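Local structure of GNA33 (Neisseria gonorrhoeae FA 1090, 2G5D) at residues Leu67-Leu72 with Leu330-Leu334; Asp146-Leu152 with Thr196-Phe202; Ala341-Tyr346 with Thr375-Gly381; Pro352-Ala358 with Thr404-Gln410; His359-Arg363 with Leu398-Thr404. The protein probably cleaves the beta-1,4 bond between N-acetylmuramic acid and N-acetylglucosamine in peptidoglycan, as a lytic transglycosylase that leaves a 1,6-anhydro bond in the N-acetylmuramic acid residue. One frame throughout, in Å; residues are numbered along the deposited sequence.

Interaction 1 of 5, residues Leu67-Leu72 with Leu330-Leu334; sequences LGCANL and LGTPL
Leu330 makes a polar and an apolar contact with the last turn of helix 58-72. Its carbonyl O accepts from Asn71 ND2 at 2.8 Å, with an N-H...O angle of 157° and the donor lying in the carbonyl plane. Its side chain leaves the backbone with CG opposite N (chi1 -178°), which carries the branched end to the helix: CD2 lies 3.7 Å from Gly68 CA, and CD1 faces Leu72 CB. Gly331 turns the chain with a positive phi of 88° beyond the ND2 end of the Asn71 amide. Thr332 then lies against the helix backbone, its CA 5.7 Å from Gly68 CA. Its two branches divide the work. CG2 sits 3.3 Å from Leu67 O, while OG1 rests 3.6 Å from Gly68 CA, so its closest contacts are with main chain; CG2 also touches Ala70 CB more loosely. The Asn71 side chain runs antiparallel to that of Thr332, its CG near Thr332 CG2. At Pro333 the packing thins: Leu67 CD1 lies 3.9 Å from Pro333 O, a carbonyl that the contact buries without giving it a hydrogen-bond donor. Cys69 faces away and is joined to Cys82 by a disulfide. The arrangement is a loop laid across the C-terminal turn of a helix at a glycine; beyond it, Leu330 and Leu334 touch strand 365-375 of the 3D domain.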
# COMPACT_ATOMS: atom_id res chain seq x y z
N LEU A 67 -0.54 -4.77 -15.99
CA LEU A 67 -0.92 -3.54 -15.28
C LEU A 67 0.32 -2.76 -14.77
O LEU A 67 0.40 -1.54 -14.90
CB LEU A 67 -1.90 -3.86 -14.13
CG LEU A 67 -3.30 -4.39 -14.45
CD1 LEU A 67 -3.94 -5.15 -13.26
CD2 LEU A 67 -4.22 -3.30 -14.90
N GLY A 68 1.27 -3.47 -14.17
CA GLY A 68 2.50 -2.83 -13.70
C GLY A 68 3.33 -2.23 -14.84
O GLY A 68 3.96 -1.20 -14.65
N CYS A 69 3.28 -2.85 -16.02
CA CYS A 69 4.05 -2.41 -17.20
C CYS A 69 3.73 -1.03 -17.74
O CYS A 69 4.60 -0.43 -18.40
CB CYS A 69 4.00 -3.45 -18.32
SG CYS A 69 5.04 -4.88 -18.04
N ALA A 70 2.52 -0.51 -17.48
CA ALA A 70 2.19 0.88 -17.88
C ALA A 70 3.29 1.86 -17.43
O ALA A 70 3.59 2.84 -18.13
CB ALA A 70 0.83 1.32 -17.34
N ASN A 71 3.88 1.59 -16.28
CA ASN A 71 5.06 2.34 -15.80
C ASN A 71 6.38 1.54 -15.88
O ASN A 71 7.44 2.10 -16.21
CB ASN A 71 4.85 2.83 -14.36
CG ASN A 71 3.91 4.04 -14.26
OD1 ASN A 71 3.42 4.57 -15.26
ND2 ASN A 71 3.68 4.50 -13.03
N LEU A 72 6.34 0.25 -15.55
CA LEU A 72 7.55 -0.56 -15.46
C LEU A 72 8.26 -0.66 -16.81
O LEU A 72 9.49 -0.78 -16.86
CB LEU A 72 7.22 -1.96 -14.93
CG LEU A 72 8.10 -2.76 -13.95
CD1 LEU A 72 8.08 -4.23 -14.34
CD2 LEU A 72 9.51 -2.24 -13.76
N LEU A 330 4.31 1.55 -7.35
CA LEU A 330 4.66 1.55 -8.77
C LEU A 330 3.84 2.57 -9.58
O LEU A 330 4.19 2.91 -10.74
CB LEU A 330 4.53 0.12 -9.35
CG LEU A 330 4.86 -0.27 -10.80
CD1 LEU A 330 6.22 0.26 -11.26
CD2 LEU A 330 4.78 -1.80 -10.97
N GLY A 331 2.76 3.07 -8.98
CA GLY A 331 1.95 4.11 -9.62
C GLY A 331 0.88 3.52 -10.51
O GLY A 331 0.29 4.22 -11.35
N THR A 332 0.64 2.22 -10.33
CA THR A 332 -0.32 1.46 -11.13
C THR A 332 -1.37 0.77 -10.25
O THR A 332 -1.11 0.48 -9.07
CB THR A 332 0.38 0.40 -12.06
OG1 THR A 332 1.14 -0.54 -11.27
CG2 THR A 332 1.30 1.09 -13.08
N PRO A 333 -2.58 0.53 -10.80
CA PRO A 333 -3.66 -0.12 -10.04
C PRO A 333 -3.44 -1.61 -9.64
O PRO A 333 -3.16 -2.47 -10.48
CB PRO A 333 -4.89 0.06 -10.95
CG PRO A 333 -4.33 0.24 -12.34
CD PRO A 333 -3.02 0.94 -12.16
N LEU A 334 -3.61 -1.93 -8.35
CA LEU A 334 -3.32 -3.28 -7.88
C LEU A 334 -4.48 -4.25 -8.16
O LEU A 334 -5.67 -3.88 -8.03
CB LEU A 334 -2.98 -3.27 -6.38
CG LEU A 334 -1.88 -2.31 -5.90
CD1 LEU A 334 -1.78 -2.31 -4.37
CD2 LEU A 334 -0.56 -2.67 -6.53

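Interaction 2 of 5, residues Asp146-Leu152 with Thr196-Phe202; sequences DFISVPL and TAIKGRF
Lys199 crosses the Phe147 ring obliquely before it reaches Ser149, its partner in a non-hydrogen-bonded pair of antiparallel strands. CB is 3.7 Å from Phe147 CZ and CG is 3.9 Å from the same atom. A bend at chi2 (-75°) turns the chain across toward the neighbouring strand, bringing CD to 3.6 Å from Ser149 OG while it still touches the ring. CE passes the same hydroxyl oxygen, and NZ ends by donating to Ser149 OG at 3.0 Å. Hydrogen-bonded pairs flank this one: Val150 N to Ile198 O is nearly straight at 176°, and Ile148 and Gly200 exchange two bonds. The opposite face is apolar, with Ile148 CD1 lying 3.9 Å from Phe202 CE1, and Phe207 of strand 206-209 packs there. Strand 148-151 is an outermost strand, within this chain, of the five-stranded sheet in the MltA-specific insert. Because NZ also forms a salt bridge with Asp262, the lysine is probably charged, its methylenes shielded by an aromatic ring and its ammonium shared between a hydroxyl and a carboxylate.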
# COMPACT_ATOMS: atom_id res chain seq x y z
N ASP A 146 -5.32 25.46 1.49
CA ASP A 146 -4.16 26.12 2.09
C ASP A 146 -3.07 25.13 2.49
O ASP A 146 -2.16 25.46 3.25
CB ASP A 146 -4.60 26.94 3.31
CG ASP A 146 -5.13 26.07 4.45
OD1 ASP A 146 -5.73 25.01 4.17
OD2 ASP A 146 -4.94 26.46 5.62
N PHE A 147 -3.18 23.91 2.00
CA PHE A 147 -2.24 22.85 2.32
C PHE A 147 -1.04 22.97 1.38
O PHE A 147 -1.19 22.81 0.18
CB PHE A 147 -2.94 21.50 2.17
CG PHE A 147 -2.09 20.31 2.49
CD1 PHE A 147 -2.06 19.79 3.77
CD2 PHE A 147 -1.35 19.68 1.49
CE1 PHE A 147 -1.29 18.67 4.07
CE2 PHE A 147 -0.57 18.56 1.79
CZ PHE A 147 -0.55 18.06 3.09
N ILE A 148 0.13 23.27 1.94
CA ILE A 148 1.34 23.52 1.14
C ILE A 148 2.46 22.53 1.50
O ILE A 148 2.93 22.49 2.64
CB ILE A 148 1.82 25.02 1.22
CG1 ILE A 148 1.02 25.91 0.27
CG2 ILE A 148 3.30 25.17 0.86
CD1 ILE A 148 -0.13 26.63 0.90
N SER A 149 2.86 21.73 0.51
CA SER A 149 3.96 20.79 0.68
C SER A 149 5.29 21.41 0.26
O SER A 149 5.41 21.96 -0.83
CB SER A 149 3.69 19.49 -0.10
OG SER A 149 4.74 18.55 0.10
N VAL A 150 6.28 21.31 1.14
CA VAL A 150 7.64 21.78 0.85
C VAL A 150 8.66 20.63 1.02
O VAL A 150 8.67 19.98 2.07
CB VAL A 150 8.05 22.99 1.75
CG1 VAL A 150 9.40 23.56 1.31
CG2 VAL A 150 6.99 24.08 1.73
N PRO A 151 9.50 20.38 -0.01
CA PRO A 151 10.60 19.41 0.08
C PRO A 151 11.69 19.75 1.12
O PRO A 151 12.02 20.92 1.31
CB PRO A 151 11.19 19.41 -1.34
CG PRO A 151 10.12 19.97 -2.21
CD PRO A 151 9.40 20.97 -1.35
N LEU A 152 12.25 18.72 1.73
CA LEU A 152 13.22 18.84 2.82
C LEU A 152 14.62 18.40 2.34
O LEU A 152 14.75 17.35 1.71
CB LEU A 152 12.73 17.97 4.00
CG LEU A 152 13.11 18.12 5.48
CD1 LEU A 152 14.51 17.56 5.77
CD2 LEU A 152 12.96 19.55 6.00
N THR A 196 10.49 13.22 4.09
CA THR A 196 10.80 13.63 2.72
C THR A 196 10.41 15.10 2.46
O THR A 196 11.09 15.80 1.71
CB THR A 196 10.15 12.68 1.67
OG1 THR A 196 10.65 12.98 0.36
CG2 THR A 196 8.62 12.81 1.66
N ALA A 197 9.34 15.53 3.12
CA ALA A 197 8.77 16.87 2.93
C ALA A 197 8.00 17.29 4.18
O ALA A 197 7.53 16.45 4.95
CB ALA A 197 7.83 16.88 1.73
N ILE A 198 7.89 18.61 4.38
CA ILE A 198 7.06 19.17 5.45
C ILE A 198 5.74 19.69 4.89
O ILE A 198 5.69 20.24 3.79
CB ILE A 198 7.78 20.27 6.28
CG1 ILE A 198 8.25 21.43 5.38
CG2 ILE A 198 8.94 19.67 7.09
CD1 ILE A 198 8.33 22.77 6.09
N LYS A 199 4.68 19.51 5.67
CA LYS A 199 3.35 19.97 5.27
C LYS A 199 2.84 21.06 6.23
O LYS A 199 2.84 20.87 7.45
CB LYS A 199 2.35 18.79 5.22
CG LYS A 199 2.92 17.48 4.69
CD LYS A 199 3.13 17.49 3.18
CE LYS A 199 3.81 16.22 2.72
NZ LYS A 199 3.72 16.02 1.25
N GLY A 200 2.40 22.18 5.67
CA GLY A 200 1.93 23.30 6.48
C GLY A 200 1.06 24.31 5.75
O GLY A 200 0.57 24.04 4.65
N ARG A 201 0.88 25.46 6.38
CA ARG A 201 0.05 26.55 5.85
C ARG A 201 0.58 27.90 6.33
O ARG A 201 1.12 28.01 7.43
CB ARG A 201 -1.41 26.38 6.29
CG ARG A 201 -1.60 26.20 7.79
CD ARG A 201 -3.05 26.26 8.21
NE ARG A 201 -3.15 26.58 9.63
CZ ARG A 201 -3.38 27.80 10.12
NH1 ARG A 201 -3.56 28.83 9.31
NH2 ARG A 201 -3.43 27.98 11.43
N PHE A 202 0.41 28.93 5.50
CA PHE A 202 0.78 30.30 5.85
C PHE A 202 -0.22 30.88 6.84
O PHE A 202 -1.44 30.70 6.69
CB PHE A 202 0.86 31.20 4.61
CG PHE A 202 1.76 30.68 3.52
CD1 PHE A 202 1.23 30.33 2.27
CD2 PHE A 202 3.13 30.54 3.72
CE1 PHE A 202 2.06 29.85 1.25
CE2 PHE A 202 3.96 30.07 2.70
CZ PHE A 202 3.43 29.71 1.47

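Interaction 3 of 5, residues Ala341-Tyr346 with Thr375-Gly381; sequences AIDRHY and TGSAIKG
Asp343 and Gly381 form the one direct hydrogen bond across this contact. Gly381 N donates to Asp343 OD2 at 2.7 Å, almost straight at 169°, and meets the anti lone pair, the one turned away from OD1. The carboxylate gets there because CG lies opposite the backbone N (chi1 176°). Its second oxygen is engaged too: His345 N reaches OD1 at 3.0 Å from above the carboxylate plane, which makes an Asx turn. Both oxygens therefore hold backbone N-H groups, one on each segment, and this should fix the rotation of the carboxylate.

Water contacts add to the link. One water bridges the segments, accepting from Asp343 N at 2.8 Å and reaching Gly381 O at 3.0 Å; another donates to Asp343 OD1 at 2.7 Å and stands very close to Lys380 NZ. In the fold, strand 339-342 runs parallel to strand 365-375 and antiparallel to strand 384-391, and residues 375-381, with a type I turn from Gly376 to Ile379, form most of the connection between those two flanking strands within the 3D domain, a family related to double-psi beta barrels.

Apolar and van der Waals contacts make up the remainder. Ile379 CG2 packs 3.7 Å from Ala341 O, and Ala341 CB nestles against the Thr375 backbone. Thr375 CG2 meets the aliphatic part of Arg344, 3.6 Å from its CG. Tyr346 CD1 comes within 3.5 Å of Gly381 C, while its hydroxyl bonds to Gly38 O.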
# COMPACT_ATOMS: atom_id res chain seq x y z
N ALA A 341 2.89 -5.88 -1.42
CA ALA A 341 3.88 -4.89 -0.99
C ALA A 341 5.16 -5.55 -0.47
O ALA A 341 5.11 -6.57 0.24
CB ALA A 341 3.28 -3.91 0.08
N ILE A 342 6.30 -4.93 -0.80
CA ILE A 342 7.63 -5.47 -0.50
C ILE A 342 8.56 -4.38 0.04
O ILE A 342 8.20 -3.22 0.10
CB ILE A 342 8.27 -6.15 -1.77
CG1 ILE A 342 8.10 -5.28 -3.03
CG2 ILE A 342 7.64 -7.52 -2.05
CD1 ILE A 342 9.01 -4.00 -3.09
N ASP A 343 9.78 -4.78 0.38
CA ASP A 343 10.81 -3.86 0.83
C ASP A 343 11.76 -3.66 -0.35
O ASP A 343 12.39 -4.61 -0.80
CB ASP A 343 11.52 -4.43 2.08
CG ASP A 343 12.68 -3.57 2.58
OD1 ASP A 343 13.00 -2.52 1.99
OD2 ASP A 343 13.29 -3.96 3.58
N ARG A 344 11.85 -2.43 -0.82
CA ARG A 344 12.65 -2.09 -2.00
C ARG A 344 14.17 -2.09 -1.79
O ARG A 344 14.93 -1.97 -2.75
CB ARG A 344 12.23 -0.74 -2.54
CG ARG A 344 10.93 -0.76 -3.29
CD ARG A 344 10.68 0.61 -3.89
NE ARG A 344 11.49 0.78 -5.09
CZ ARG A 344 11.43 1.83 -5.90
NH1 ARG A 344 10.59 2.82 -5.63
NH2 ARG A 344 12.20 1.87 -6.98
N HIS A 345 14.61 -2.20 -0.55
CA HIS A 345 16.00 -2.47 -0.25
C HIS A 345 16.40 -3.80 -0.85
O HIS A 345 17.57 -4.02 -1.15
CB HIS A 345 16.24 -2.54 1.25
CG HIS A 345 16.19 -1.21 1.95
ND1 HIS A 345 16.87 -0.11 1.48
CD2 HIS A 345 15.60 -0.83 3.10
CE1 HIS A 345 16.67 0.91 2.31
NE2 HIS A 345 15.90 0.49 3.30
N TYR A 346 15.40 -4.68 -1.00
CA TYR A 346 15.62 -6.09 -1.30
C TYR A 346 14.96 -6.57 -2.59
O TYR A 346 15.56 -7.38 -3.33
CB TYR A 346 15.24 -6.96 -0.08
CG TYR A 346 16.15 -6.71 1.12
CD1 TYR A 346 15.68 -6.05 2.25
CD2 TYR A 346 17.50 -7.08 1.10
CE1 TYR A 346 16.52 -5.79 3.35
CE2 TYR A 346 18.35 -6.83 2.18
CZ TYR A 346 17.85 -6.19 3.31
OH TYR A 346 18.67 -5.94 4.39
N THR A 375 4.77 -0.86 -1.80
CA THR A 375 5.61 -0.76 -0.62
C THR A 375 4.76 -0.30 0.57
O THR A 375 3.70 0.28 0.38
CB THR A 375 6.72 0.31 -0.80
OG1 THR A 375 6.11 1.57 -1.10
CG2 THR A 375 7.66 -0.05 -1.91
N GLY A 376 5.23 -0.55 1.80
CA GLY A 376 4.63 0.07 2.99
C GLY A 376 5.70 0.52 3.98
O GLY A 376 6.82 0.04 3.93
N SER A 377 5.35 1.45 4.88
CA SER A 377 6.29 1.91 5.93
C SER A 377 6.62 0.80 6.95
O SER A 377 7.72 0.78 7.51
CB SER A 377 5.79 3.20 6.60
OG SER A 377 4.53 3.03 7.24
N ALA A 378 5.69 -0.13 7.15
CA ALA A 378 5.86 -1.26 8.08
C ALA A 378 6.35 -2.57 7.42
O ALA A 378 6.43 -3.61 8.08
CB ALA A 378 4.57 -1.49 8.86
N ILE A 379 6.71 -2.53 6.14
CA ILE A 379 7.10 -3.72 5.39
C ILE A 379 8.61 -3.69 5.15
O ILE A 379 9.10 -2.96 4.30
CB ILE A 379 6.30 -3.84 4.06
CG1 ILE A 379 4.79 -3.76 4.33
CG2 ILE A 379 6.65 -5.13 3.27
CD1 ILE A 379 4.23 -4.91 5.17
N LYS A 380 9.35 -4.49 5.93
CA LYS A 380 10.83 -4.43 5.93
C LYS A 380 11.44 -5.81 6.00
O LYS A 380 10.94 -6.69 6.72
CB LYS A 380 11.37 -3.58 7.11
CG LYS A 380 11.01 -2.09 7.13
CD LYS A 380 11.57 -1.29 5.96
CE LYS A 380 11.22 0.19 6.10
NZ LYS A 380 11.21 0.91 4.78
N GLY A 381 12.53 -5.99 5.26
CA GLY A 381 13.22 -7.29 5.21
C GLY A 381 13.24 -7.96 3.85
O GLY A 381 12.38 -7.69 2.99
O HOH W 1 8.43 -1.26 1.69
O HOH W 2 10.24 -7.51 0.90
O HOH W 3 11.91 -0.07 2.54

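Interaction 4 of 5, residues Pro352-Ala358 with Thr404-Gln410; sequences PLFVATA and TTGYVWQ
Phe354 and Trp409 form the tightly packed part of this antiparallel pairing. The edge of the phenyl ring points at the six-membered ring of the indole, an offset edge-to-face arrangement with centroids 5.7 Å apart and planes at 81°. The indole edge is occupied too: Trp409 CE3 lies 3.4 Å from Phe354 O and CZ3 lies 3.5 Å from Ala356 CB, both near the ring plane. Beneath the rings, Phe354 with Trp409 and Ala356 with Tyr407 each exchange two backbone hydrogen bonds. On the other face Leu353 spreads its methyls over Val408 and Gln410, and Val355 CG2 stands 4.3 Å from Val408 CG1. The solvent side is marked by Thr405 and Tyr407, both exposed. Past Gly406 the strands diverge and the backbone ladder stops, Ala358 CA and Thr404 CA being 6.4 Å apart. Hydroxyls still hold this end closely: Thr357 OG1 donates to Thr405 O at 2.8 Å, from above the carbonyl plane, and lies 2.6 Å from OG1 of the buried Thr404. Within the 3D domain, strand 352-358 runs between strands 365-375 and 403-413, and Val385 of strand 384-391 packs against Leu353, Val355 and Val408.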
# COMPACT_ATOMS: atom_id res chain seq x y z
N PRO A 352 7.80 -9.89 -10.85
CA PRO A 352 7.03 -11.07 -10.43
C PRO A 352 7.63 -11.71 -9.16
O PRO A 352 8.86 -11.80 -9.01
CB PRO A 352 7.12 -11.99 -11.66
CG PRO A 352 7.35 -11.02 -12.83
CD PRO A 352 8.26 -9.97 -12.26
N LEU A 353 6.78 -12.14 -8.24
CA LEU A 353 7.26 -12.61 -6.95
C LEU A 353 6.43 -13.83 -6.57
O LEU A 353 5.22 -13.72 -6.39
CB LEU A 353 7.12 -11.48 -5.92
CG LEU A 353 7.96 -11.19 -4.65
CD1 LEU A 353 7.24 -11.68 -3.42
CD2 LEU A 353 9.42 -11.66 -4.65
N PHE A 354 7.07 -14.98 -6.50
CA PHE A 354 6.39 -16.18 -6.04
C PHE A 354 6.40 -16.28 -4.52
O PHE A 354 7.47 -16.20 -3.90
CB PHE A 354 7.00 -17.42 -6.66
CG PHE A 354 6.10 -18.60 -6.61
CD1 PHE A 354 5.29 -18.91 -7.71
CD2 PHE A 354 6.05 -19.40 -5.47
CE1 PHE A 354 4.42 -20.03 -7.67
CE2 PHE A 354 5.20 -20.51 -5.42
CZ PHE A 354 4.38 -20.81 -6.52
N VAL A 355 5.22 -16.46 -3.93
CA VAL A 355 5.03 -16.55 -2.49
C VAL A 355 4.42 -17.89 -2.17
O VAL A 355 3.34 -18.23 -2.64
CB VAL A 355 4.15 -15.38 -1.92
CG1 VAL A 355 4.01 -15.48 -0.37
CG2 VAL A 355 4.74 -14.06 -2.27
N ALA A 356 5.18 -18.67 -1.40
CA ALA A 356 4.76 -19.90 -0.78
C ALA A 356 4.41 -19.63 0.69
O ALA A 356 5.28 -19.35 1.51
CB ALA A 356 5.90 -20.93 -0.87
N THR A 357 3.12 -19.71 1.01
CA THR A 357 2.69 -19.43 2.37
C THR A 357 1.49 -20.28 2.79
O THR A 357 1.28 -21.37 2.24
CB THR A 357 2.53 -17.87 2.62
OG1 THR A 357 2.22 -17.60 3.99
CG2 THR A 357 1.49 -17.23 1.70
N ALA A 358 0.75 -19.83 3.79
CA ALA A 358 -0.50 -20.48 4.18
C ALA A 358 -1.68 -19.51 4.02
O ALA A 358 -1.56 -18.33 4.35
CB ALA A 358 -0.41 -20.99 5.60
N THR A 404 1.57 -15.04 8.70
CA THR A 404 2.07 -16.38 8.34
C THR A 404 3.55 -16.39 7.94
O THR A 404 4.09 -15.40 7.42
CB THR A 404 1.27 -17.00 7.14
OG1 THR A 404 1.33 -16.13 5.99
CG2 THR A 404 -0.17 -17.24 7.50
N THR A 405 4.19 -17.54 8.15
CA THR A 405 5.50 -17.80 7.57
C THR A 405 5.35 -17.90 6.05
O THR A 405 4.36 -18.43 5.55
CB THR A 405 6.11 -19.11 8.12
OG1 THR A 405 6.26 -19.00 9.53
CG2 THR A 405 7.46 -19.39 7.50
N GLY A 406 6.33 -17.38 5.32
CA GLY A 406 6.33 -17.52 3.89
C GLY A 406 7.72 -17.54 3.30
O GLY A 406 8.69 -17.11 3.95
N TYR A 407 7.80 -18.04 2.08
CA TYR A 407 9.04 -18.15 1.32
C TYR A 407 8.85 -17.38 0.05
O TYR A 407 7.76 -17.38 -0.50
CB TYR A 407 9.33 -19.61 0.99
CG TYR A 407 9.47 -20.42 2.25
CD1 TYR A 407 8.41 -21.20 2.72
CD2 TYR A 407 10.63 -20.37 2.99
CE1 TYR A 407 8.53 -21.92 3.90
CE2 TYR A 407 10.77 -21.11 4.16
CZ TYR A 407 9.71 -21.87 4.61
OH TYR A 407 9.86 -22.59 5.78
N VAL A 408 9.91 -16.72 -0.41
CA VAL A 408 9.74 -15.91 -1.60
C VAL A 408 10.80 -16.15 -2.66
O VAL A 408 11.96 -16.44 -2.36
CB VAL A 408 9.56 -14.38 -1.27
CG1 VAL A 408 8.49 -14.17 -0.17
CG2 VAL A 408 10.85 -13.72 -0.92
N TRP A 409 10.40 -16.01 -3.91
CA TRP A 409 11.34 -16.11 -5.01
C TRP A 409 11.06 -14.91 -5.84
O TRP A 409 9.90 -14.63 -6.16
CB TRP A 409 11.10 -17.35 -5.88
CG TRP A 409 11.36 -18.69 -5.22
CD1 TRP A 409 12.39 -19.51 -5.47
CD2 TRP A 409 10.51 -19.36 -4.29
NE1 TRP A 409 12.27 -20.68 -4.73
CE2 TRP A 409 11.12 -20.61 -3.98
CE3 TRP A 409 9.29 -19.04 -3.67
CZ2 TRP A 409 10.57 -21.54 -3.07
CZ3 TRP A 409 8.74 -19.95 -2.75
CH2 TRP A 409 9.38 -21.19 -2.46
N GLN A 410 12.11 -14.20 -6.22
CA GLN A 410 11.95 -13.04 -7.08
C GLN A 410 12.30 -13.43 -8.53
O GLN A 410 13.37 -14.01 -8.76
CB GLN A 410 12.91 -11.95 -6.57
CG GLN A 410 12.87 -10.66 -7.37
CD GLN A 410 13.70 -9.54 -6.75
OE1 GLN A 410 13.40 -8.38 -6.96
NE2 GLN A 410 14.77 -9.89 -6.01

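Interaction 5 of 5, residues His359-Arg363 with Leu398-Thr404; sequences HPVTR and LAGKQKT
The His359 imidazole meets Leu398 obliquely, CE1 lying 3.4 Å from Leu398 CD2; Pro360 CD lies over one ring face and Val361 CA sits at the edge, in the ring plane. The Arg363 guanidinium has Pro360 O over one face, 3.5 Å above its plane, and Thr404 CG2 approaches it obliquely at NH1. Both groups belong to the loop joining antiparallel strands 352-358 and 365-375 of the 3D domain, packed on the corner where helix 393-401 runs into strand 403-413. The turn is tied internally: His359 ND1 accepts from both Val361 N and Thr362 N, and Arg363 N bonds to His359 O at 2.8 Å. Pro360 is the centre of the contact, with CB 3.4 Å from Leu398 O and CG facing Leu398 CD2. Val361 CG1 touches the extended chain of Lys401 at CD, 3.7 Å away. Gln402 bends at chi2 (130°) and sends its amide back over the proline ring; OE1 bonds to Trp389 NE1, while NE2 lies 3.4 Å from Pro360 CD.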
# COMPACT_ATOMS: atom_id res chain seq x y z
N HIS A 359 -2.78 -20.02 3.49
CA HIS A 359 -4.04 -19.28 3.42
C HIS A 359 -4.48 -18.82 4.82
O HIS A 359 -4.57 -19.64 5.73
CB HIS A 359 -5.12 -20.12 2.74
CG HIS A 359 -6.35 -19.35 2.38
ND1 HIS A 359 -7.29 -18.96 3.31
CD2 HIS A 359 -6.79 -18.89 1.18
CE1 HIS A 359 -8.25 -18.30 2.70
NE2 HIS A 359 -7.98 -18.25 1.41
N PRO A 360 -4.73 -17.50 5.01
CA PRO A 360 -5.06 -16.90 6.32
C PRO A 360 -6.28 -17.45 7.06
O PRO A 360 -6.40 -17.22 8.27
CB PRO A 360 -5.24 -15.41 6.00
CG PRO A 360 -5.48 -15.35 4.56
CD PRO A 360 -4.68 -16.47 3.96
N VAL A 361 -7.18 -18.14 6.37
CA VAL A 361 -8.31 -18.79 7.05
C VAL A 361 -8.27 -20.32 6.95
O VAL A 361 -8.36 -21.01 7.97
CB VAL A 361 -9.72 -18.19 6.65
CG1 VAL A 361 -9.69 -16.66 6.64
CG2 VAL A 361 -10.20 -18.72 5.29
N THR A 362 -8.12 -20.86 5.74
CA THR A 362 -8.06 -22.32 5.54
C THR A 362 -6.75 -22.97 6.02
O THR A 362 -6.68 -24.20 6.20
CB THR A 362 -8.34 -22.76 4.07
OG1 THR A 362 -7.24 -22.39 3.22
CG2 THR A 362 -9.64 -22.15 3.55
N ARG A 363 -5.72 -22.14 6.21
CA ARG A 363 -4.39 -22.58 6.65
C ARG A 363 -3.73 -23.56 5.67
O ARG A 363 -2.57 -23.93 5.86
CB ARG A 363 -4.42 -23.14 8.10
CG ARG A 363 -4.45 -22.06 9.21
CD ARG A 363 -3.09 -21.34 9.33
NE ARG A 363 -3.17 -19.99 9.90
CZ ARG A 363 -3.04 -18.87 9.20
NH1 ARG A 363 -2.82 -18.93 7.88
NH2 ARG A 363 -3.11 -17.68 9.80
N LEU A 398 -9.96 -11.76 5.16
CA LEU A 398 -8.69 -12.41 4.79
C LEU A 398 -7.46 -11.65 5.24
O LEU A 398 -6.55 -12.23 5.83
CB LEU A 398 -8.63 -12.66 3.28
CG LEU A 398 -9.64 -13.69 2.77
CD1 LEU A 398 -9.88 -13.54 1.28
CD2 LEU A 398 -9.18 -15.09 3.11
N ALA A 399 -7.45 -10.35 4.98
CA ALA A 399 -6.31 -9.51 5.28
C ALA A 399 -5.91 -9.53 6.75
O ALA A 399 -4.75 -9.85 7.08
CB ALA A 399 -6.55 -8.08 4.78
N GLY A 400 -6.86 -9.22 7.63
CA GLY A 400 -6.62 -9.18 9.08
C GLY A 400 -6.23 -10.50 9.72
O GLY A 400 -5.58 -10.53 10.76
N LYS A 401 -6.62 -11.60 9.08
CA LYS A 401 -6.31 -12.95 9.55
C LYS A 401 -4.94 -13.46 9.08
O LYS A 401 -4.46 -14.51 9.53
CB LYS A 401 -7.43 -13.92 9.13
CG LYS A 401 -8.73 -13.74 9.91
CD LYS A 401 -9.59 -14.99 9.94
CE LYS A 401 -11.01 -14.65 10.34
NZ LYS A 401 -11.82 -15.86 10.68
N GLN A 402 -4.31 -12.69 8.19
CA GLN A 402 -3.02 -13.05 7.62
C GLN A 402 -1.82 -12.61 8.46
O GLN A 402 -1.49 -11.41 8.54
CB GLN A 402 -2.91 -12.48 6.22
CG GLN A 402 -1.68 -12.95 5.51
CD GLN A 402 -1.99 -13.47 4.16
OE1 GLN A 402 -2.43 -12.72 3.28
NE2 GLN A 402 -1.75 -14.76 3.95
N LYS A 403 -1.18 -13.59 9.09
CA LYS A 403 0.11 -13.43 9.79
C LYS A 403 0.85 -14.78 9.80
O LYS A 403 0.78 -15.54 10.77
CB LYS A 403 -0.07 -12.87 11.20
CG LYS A 403 -1.49 -12.93 11.79
CD LYS A 403 -1.76 -14.19 12.62
CE LYS A 403 -3.24 -14.25 12.99
NZ LYS A 403 -3.57 -15.36 13.93
N THR A 404 1.57 -15.04 8.70
CA THR A 404 2.07 -16.38 8.34
C THR A 404 3.55 -16.39 7.94
O THR A 404 4.09 -15.40 7.42
CB THR A 404 1.27 -17.00 7.14
OG1 THR A 404 1.33 -16.13 5.99
CG2 THR A 404 -0.17 -17.24 7.50

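How the interactions relate
Interactions 3, 4 and 5 belong to the 3D domain and are linked in space. Interactions 4 and 5 share Thr404 and strand 403-413, with centres about 14 Å apart, and Ala358 O comes 3.6 Å from Gln402 NE2. Interactions 3 and 4 also lie with centres about 14 Å apart and touch where Tyr346 O is 3.8 Å from Gln410 NE2. Interaction 1 reaches no other contact directly: its nearest atoms are about 6 Å from those of interactions 3 and 4. Interaction 2 stands apart in the MltA-specific insert, its centre about 38 Å from that of interaction 4 and across the chain's centre from it. No ligand marks a substrate site among these contacts.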